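Filamentous hemagglutinin (Bordetella pertussis, PDB 1RWR) is an adhesin exported by two-partner secretion, and this N-terminal fragment is the beta-helical domain that probably directs its secretion. Local coordinates at residues S110-L124 with I147-D161. Residues are numbered along the deposited sequence; the frame is centred on the assembly and turned at random.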
loop_
_atom_site.group_PDB
_atom_site.type_symbol
_atom_site.label_atom_id
_atom_site.label_comp_id
_atom_site.label_asym_id
_atom_site.label_seq_id
_atom_site.Cartn_x
_atom_site.Cartn_y
_atom_site.Cartn_z
ATOM N N SER A 110 10.444 1.695 0.908
ATOM C CA SER A 110 10.470 3.065 0.425
ATOM C C SER A 110 9.924 3.077 -1.008
ATOM O O SER A 110 10.177 2.139 -1.790
ATOM C CB SER A 110 11.880 3.635 0.551
ATOM O OG SER A 110 12.767 2.881 -0.199
ATOM N N VAL A 111 9.156 4.121 -1.319
ATOM C CA VAL A 111 8.414 4.215 -2.546
ATOM C C VAL A 111 8.723 5.537 -3.239
ATOM O O VAL A 111 8.623 6.572 -2.633
ATOM C CB VAL A 111 6.931 4.142 -2.241
ATOM C CG1 VAL A 111 6.119 4.147 -3.497
ATOM C CG2 VAL A 111 6.574 2.885 -1.436
ATOM N N ASN A 112 9.078 5.487 -4.517
ATOM C CA ASN A 112 9.379 6.721 -5.259
ATOM C C ASN A 112 8.918 6.653 -6.706
ATOM O O ASN A 112 9.544 6.017 -7.535
ATOM C CB ASN A 112 10.874 7.012 -5.218
ATOM C CG ASN A 112 11.187 8.416 -5.710
ATOM O OD1 ASN A 112 10.533 9.343 -5.329
ATOM N ND2 ASN A 112 12.178 8.557 -6.585
ATOM N N GLY A 113 7.810 7.300 -7.012
ATOM C CA GLY A 113 7.299 7.326 -8.373
ATOM C C GLY A 113 6.754 5.961 -8.803
ATOM O O GLY A 113 7.192 5.372 -9.814
ATOM N N LEU A 114 5.797 5.473 -8.047
ATOM C CA LEU A 114 5.228 4.140 -8.235
ATOM C C LEU A 114 3.894 4.230 -8.962
ATOM O O LEU A 114 3.086 5.083 -8.655
ATOM C CB LEU A 114 5.053 3.447 -6.883
ATOM C CG LEU A 114 4.706 1.944 -6.907
ATOM C CD1 LEU A 114 5.834 1.137 -7.477
ATOM C CD2 LEU A 114 4.317 1.419 -5.530
ATOM N N SER A 115 3.657 3.328 -9.905
ATOM C CA SER A 115 2.338 3.228 -10.547
ATOM C C SER A 115 2.033 1.746 -10.774
ATOM O O SER A 115 2.843 0.856 -10.422
ATOM C CB SER A 115 2.300 4.012 -11.866
ATOM O OG SER A 115 3.240 3.464 -12.728
ATOM N N THR A 116 0.879 1.464 -11.367
ATOM C CA THR A 116 0.501 0.080 -11.663
ATOM C C THR A 116 -0.201 -0.019 -13.016
ATOM O O THR A 116 -0.731 0.979 -13.524
ATOM C CB THR A 116 -0.428 -0.543 -10.576
ATOM O OG1 THR A 116 -1.702 0.104 -10.580
ATOM C CG2 THR A 116 0.104 -0.398 -9.156
ATOM N N LEU A 117 -0.243 -1.237 -13.548
ATOM C CA LEU A 117 -0.991 -1.550 -14.744
ATOM C C LEU A 117 -1.585 -2.936 -14.549
ATOM O O LEU A 117 -0.861 -3.898 -14.313
ATOM C CB LEU A 117 -0.079 -1.554 -15.987
ATOM C CG LEU A 117 0.422 -0.204 -16.471
ATOM C CD1 LEU A 117 1.449 -0.366 -17.582
ATOM C CD2 LEU A 117 -0.762 0.616 -17.006
ATOM N N ASN A 118 -2.901 -3.035 -14.690
ATOM C CA ASN A 118 -3.615 -4.301 -14.610
ATOM C C ASN A 118 -3.536 -4.937 -13.234
ATOM O O ASN A 118 -3.670 -6.114 -13.103
ATOM C CB ASN A 118 -3.169 -5.289 -15.705
ATOM C CG ASN A 118 -4.192 -6.414 -15.950
ATOM O OD1 ASN A 118 -5.423 -6.189 -15.872
ATOM N ND2 ASN A 118 -3.687 -7.620 -16.237
ATOM N N ALA A 119 -3.328 -4.116 -12.199
ATOM C CA ALA A 119 -3.513 -4.528 -10.817
ATOM C C ALA A 119 -4.893 -4.052 -10.366
ATOM O O ALA A 119 -5.283 -2.905 -10.599
ATOM C CB ALA A 119 -2.432 -3.896 -9.928
ATOM N N SER A 120 -5.654 -4.940 -9.737
ATOM C CA SER A 120 -6.958 -4.584 -9.236
ATOM C C SER A 120 -6.885 -3.577 -8.112
ATOM O O SER A 120 -7.713 -2.688 -8.011
ATOM C CB SER A 120 -7.639 -5.845 -8.684
ATOM O OG SER A 120 -7.438 -6.903 -9.563
ATOM N N ASN A 121 -5.940 -3.826 -7.215
ATOM C CA ASN A 121 -5.731 -3.073 -5.966
ATOM C C ASN A 121 -4.277 -3.273 -5.570
ATOM O O ASN A 121 -3.629 -4.231 -6.023
ATOM C CB ASN A 121 -6.605 -3.602 -4.831
ATOM C CG ASN A 121 -8.086 -3.505 -5.129
ATOM O OD1 ASN A 121 -8.620 -2.408 -5.192
ATOM N ND2 ASN A 121 -8.757 -4.662 -5.353
ATOM N N LEU A 122 -3.754 -2.406 -4.715
ATOM C CA LEU A 122 -2.363 -2.491 -4.255
ATOM C C LEU A 122 -2.265 -2.237 -2.774
ATOM O O LEU A 122 -2.773 -1.220 -2.296
ATOM C CB LEU A 122 -1.472 -1.450 -4.963
ATOM C CG LEU A 122 -0.000 -1.348 -4.583
ATOM C CD1 LEU A 122 0.785 -2.653 -4.796
ATOM C CD2 LEU A 122 0.677 -0.318 -5.362
ATOM N N THR A 123 -1.610 -3.146 -2.048
ATOM C CA THR A 123 -1.291 -2.991 -0.634
ATOM C C THR A 123 0.220 -3.063 -0.429
ATOM O O THR A 123 0.878 -4.016 -0.911
ATOM C CB THR A 123 -1.924 -4.133 0.120
ATOM O OG1 THR A 123 -3.335 -4.200 -0.197
ATOM C CG2 THR A 123 -1.767 -4.012 1.628
ATOM N N LEU A 124 0.770 -2.060 0.267
ATOM C CA LEU A 124 2.167 -2.023 0.673
ATOM C C LEU A 124 2.189 -2.152 2.170
ATOM O O LEU A 124 1.531 -1.377 2.872
ATOM C CB LEU A 124 2.810 -0.712 0.258
ATOM C CG LEU A 124 2.755 -0.420 -1.228
ATOM C CD1 LEU A 124 3.529 0.900 -1.499
ATOM C CD2 LEU A 124 3.320 -1.602 -2.036
ATOM N N ILE A 147 6.789 7.162 1.623
ATOM C CA ILE A 147 6.480 7.610 0.298
ATOM C C ILE A 147 7.371 8.836 0.070
ATOM O O ILE A 147 7.202 9.843 0.726
ATOM C CB ILE A 147 4.967 7.975 0.139
ATOM C CG1 ILE A 147 4.046 6.799 0.500
ATOM C CG2 ILE A 147 4.717 8.442 -1.275
ATOM C CD1 ILE A 147 4.387 5.523 -0.139
ATOM N N GLU A 148 8.335 8.686 -0.814
ATOM C CA GLU A 148 9.263 9.749 -1.183
ATOM C C GLU A 148 8.645 10.725 -2.161
ATOM O O GLU A 148 7.524 10.557 -2.634
ATOM C CB GLU A 148 10.569 9.152 -1.737
ATOM C CG GLU A 148 11.246 8.204 -0.767
ATOM C CD GLU A 148 12.517 7.579 -1.292
ATOM O OE1 GLU A 148 12.801 7.737 -2.500
ATOM O OE2 GLU A 148 13.247 6.927 -0.479
ATOM N N ARG A 149 9.401 11.755 -2.512
ATOM C CA ARG A 149 8.869 12.861 -3.308
ATOM C C ARG A 149 8.222 12.510 -4.652
ATOM O O ARG A 149 7.354 13.239 -5.105
ATOM C CB ARG A 149 9.979 13.896 -3.532
ATOM C CG ARG A 149 11.121 13.377 -4.333
ATOM C CD ARG A 149 12.398 14.169 -4.182
ATOM N NE ARG A 149 12.375 15.402 -4.955
ATOM C CZ ARG A 149 11.966 16.581 -4.493
ATOM N NH1 ARG A 149 11.502 16.702 -3.256
ATOM N NH2 ARG A 149 12.015 17.655 -5.272
ATOM N N GLY A 150 8.659 11.416 -5.293
ATOM C CA GLY A 150 8.100 10.932 -6.559
ATOM C C GLY A 150 6.661 10.445 -6.465
ATOM O O GLY A 150 5.903 10.459 -7.462
ATOM N N GLY A 151 6.281 9.974 -5.275
ATOM C CA GLY A 151 4.890 9.758 -4.962
ATOM C C GLY A 151 4.372 8.457 -5.527
ATOM O O GLY A 151 5.143 7.577 -5.979
ATOM N N VAL A 152 3.057 8.347 -5.476
ATOM C CA VAL A 152 2.330 7.189 -5.972
ATOM C C VAL A 152 1.208 7.659 -6.870
ATOM O O VAL A 152 0.367 8.508 -6.496
ATOM C CB VAL A 152 1.746 6.314 -4.831
ATOM C CG1 VAL A 152 0.883 5.181 -5.422
ATOM C CG2 VAL A 152 2.845 5.785 -3.937
ATOM N N ASN A 153 1.177 7.077 -8.052
ATOM C CA ASN A 153 0.048 7.180 -8.976
ATOM C C ASN A 153 -0.830 5.934 -8.821
ATOM O O ASN A 153 -0.483 4.876 -9.307
ATOM C CB ASN A 153 0.572 7.246 -10.412
ATOM C CG ASN A 153 -0.546 7.319 -11.468
ATOM O OD1 ASN A 153 -0.273 7.125 -12.688
ATOM N ND2 ASN A 153 -1.734 7.592 -11.061
ATOM N N ALA A 154 -1.983 6.105 -8.205
ATOM C CA ALA A 154 -2.916 5.015 -7.901
ATOM C C ALA A 154 -4.007 4.775 -8.971
ATOM O O ALA A 154 -4.916 3.965 -8.763
ATOM C CB ALA A 154 -3.544 5.283 -6.567
ATOM N N THR A 155 -3.896 5.481 -10.097
ATOM C CA THR A 155 -4.881 5.430 -11.151
ATOM C C THR A 155 -5.117 3.976 -11.541
ATOM O O THR A 155 -4.155 3.246 -11.802
ATOM C CB THR A 155 -4.397 6.201 -12.336
ATOM O OG1 THR A 155 -4.156 7.566 -11.937
ATOM C CG2 THR A 155 -5.516 6.285 -13.413
ATOM N N GLY A 156 -6.385 3.575 -11.597
ATOM C CA GLY A 156 -6.711 2.222 -12.054
ATOM C C GLY A 156 -6.907 1.192 -10.957
ATOM O O GLY A 156 -7.339 0.066 -11.225
ATOM N N LEU A 157 -6.546 1.555 -9.733
ATOM C CA LEU A 157 -6.741 0.689 -8.561
ATOM C C LEU A 157 -8.073 0.967 -7.903
ATOM O O LEU A 157 -8.568 2.120 -7.858
ATOM C CB LEU A 157 -5.663 0.972 -7.518
ATOM C CG LEU A 157 -4.211 0.794 -7.934
ATOM C CD1 LEU A 157 -3.257 1.318 -6.862
ATOM C CD2 LEU A 157 -3.918 -0.677 -8.245
ATOM N N GLY A 158 -8.671 -0.053 -7.312
ATOM C CA GLY A 158 -9.803 0.199 -6.467
ATOM C C GLY A 158 -9.398 0.889 -5.173
ATOM O O GLY A 158 -10.026 1.867 -4.740
ATOM N N TYR A 159 -8.351 0.376 -4.541
ATOM C CA TYR A 159 -7.709 1.050 -3.401
ATOM C C TYR A 159 -6.213 0.865 -3.450
ATOM O O TYR A 159 -5.680 -0.086 -4.074
ATOM C CB TYR A 159 -8.209 0.539 -2.041
ATOM C CG TYR A 159 -7.990 -0.943 -1.841
ATOM C CD1 TYR A 159 -6.767 -1.432 -1.410
ATOM C CD2 TYR A 159 -9.001 -1.872 -2.118
ATOM C CE1 TYR A 159 -6.533 -2.785 -1.276
ATOM C CE2 TYR A 159 -8.779 -3.251 -1.949
ATOM C CZ TYR A 159 -7.538 -3.689 -1.537
ATOM O OH TYR A 159 -7.283 -5.027 -1.409
ATOM N N PHE A 160 -5.547 1.785 -2.749
ATOM C CA PHE A 160 -4.137 1.755 -2.454
ATOM C C PHE A 160 -4.057 1.847 -0.952
ATOM O O PHE A 160 -4.450 2.875 -0.364
ATOM C CB PHE A 160 -3.431 2.961 -3.080
ATOM C CG PHE A 160 -1.990 3.113 -2.660
ATOM C CD1 PHE A 160 -1.067 2.144 -3.002
ATOM C CD2 PHE A 160 -1.557 4.237 -1.953
ATOM C CE1 PHE A 160 0.303 2.260 -2.608
ATOM C CE2 PHE A 160 -0.230 4.341 -1.521
ATOM C CZ PHE A 160 0.707 3.377 -1.880
ATOM N N ASP A 161 -3.537 0.798 -0.321
ATOM C CA ASP A 161 -3.441 0.701 1.136
ATOM C C ASP A 161 -1.985 0.611 1.511
ATOM O O ASP A 161 -1.187 -0.134 0.872
ATOM C CB ASP A 161 -4.108 -0.563 1.674
ATOM C CG ASP A 161 -5.606 -0.491 1.717
ATOM O OD1 ASP A 161 -6.214 0.552 1.323
ATOM O OD2 ASP A 161 -6.272 -1.470 2.191
HETATM O O HOH W 1 14.470 4.729 -1.474
HETATM O O HOH W 2 -1.669 2.897 -10.625
HETATM O O HOH W 3 -3.457 1.731 -14.024
HETATM O O HOH W 4 -9.179 -1.904 -10.116
HETATM O O HOH W 5 -5.148 -4.099 1.661
#
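Asn121 lies over one face of the Tyr159 ring, with amide and ring planes only 9° apart and CB 3.6 Å from the ring centroid, a CH-pi contact. Asn121 CG sits beside its own backbone N, anti to the carbonyl carbon (chi1 -61°), which lets OD1 take the Tyr159 N-H on a lone pair in the amide plane (OD1 to N 2.9 Å). Asn121 ND2 is held by Asp100, so both ends of the amide are fixed; at the ring edge lies Thr123 OG1. Inside, Phe160 meets Leu122 CD2 (3.8 Å from CE1) and Leu124 CD1 at its edge, while Val152 CG1 of its own segment sits over one face. Leu157 CD2 meets Thr116 OG1 tip to tip at 3.3 Å.

The parallel pairing of 121-124 with 159-161 is borne out by N-to-C directions only 6° apart and by the bond from Asp161 N to Leu122 O, 2.9 Å. At the first corner, Asn112 OD1 accepts Gly150 N at 2.8 Å, capturing the type I turn 148-151. Water 2 joins Thr116 OG1 to Asn153 O and Thr155 O.

These are successive coils of a right-handed beta-helix, as expected for a TPS domain: apolar side chains fill the interior, and asparagine amides tie neighbouring coils together where the backbone turns. The chemistry implies cohesion from both stacking and directional polar bonds.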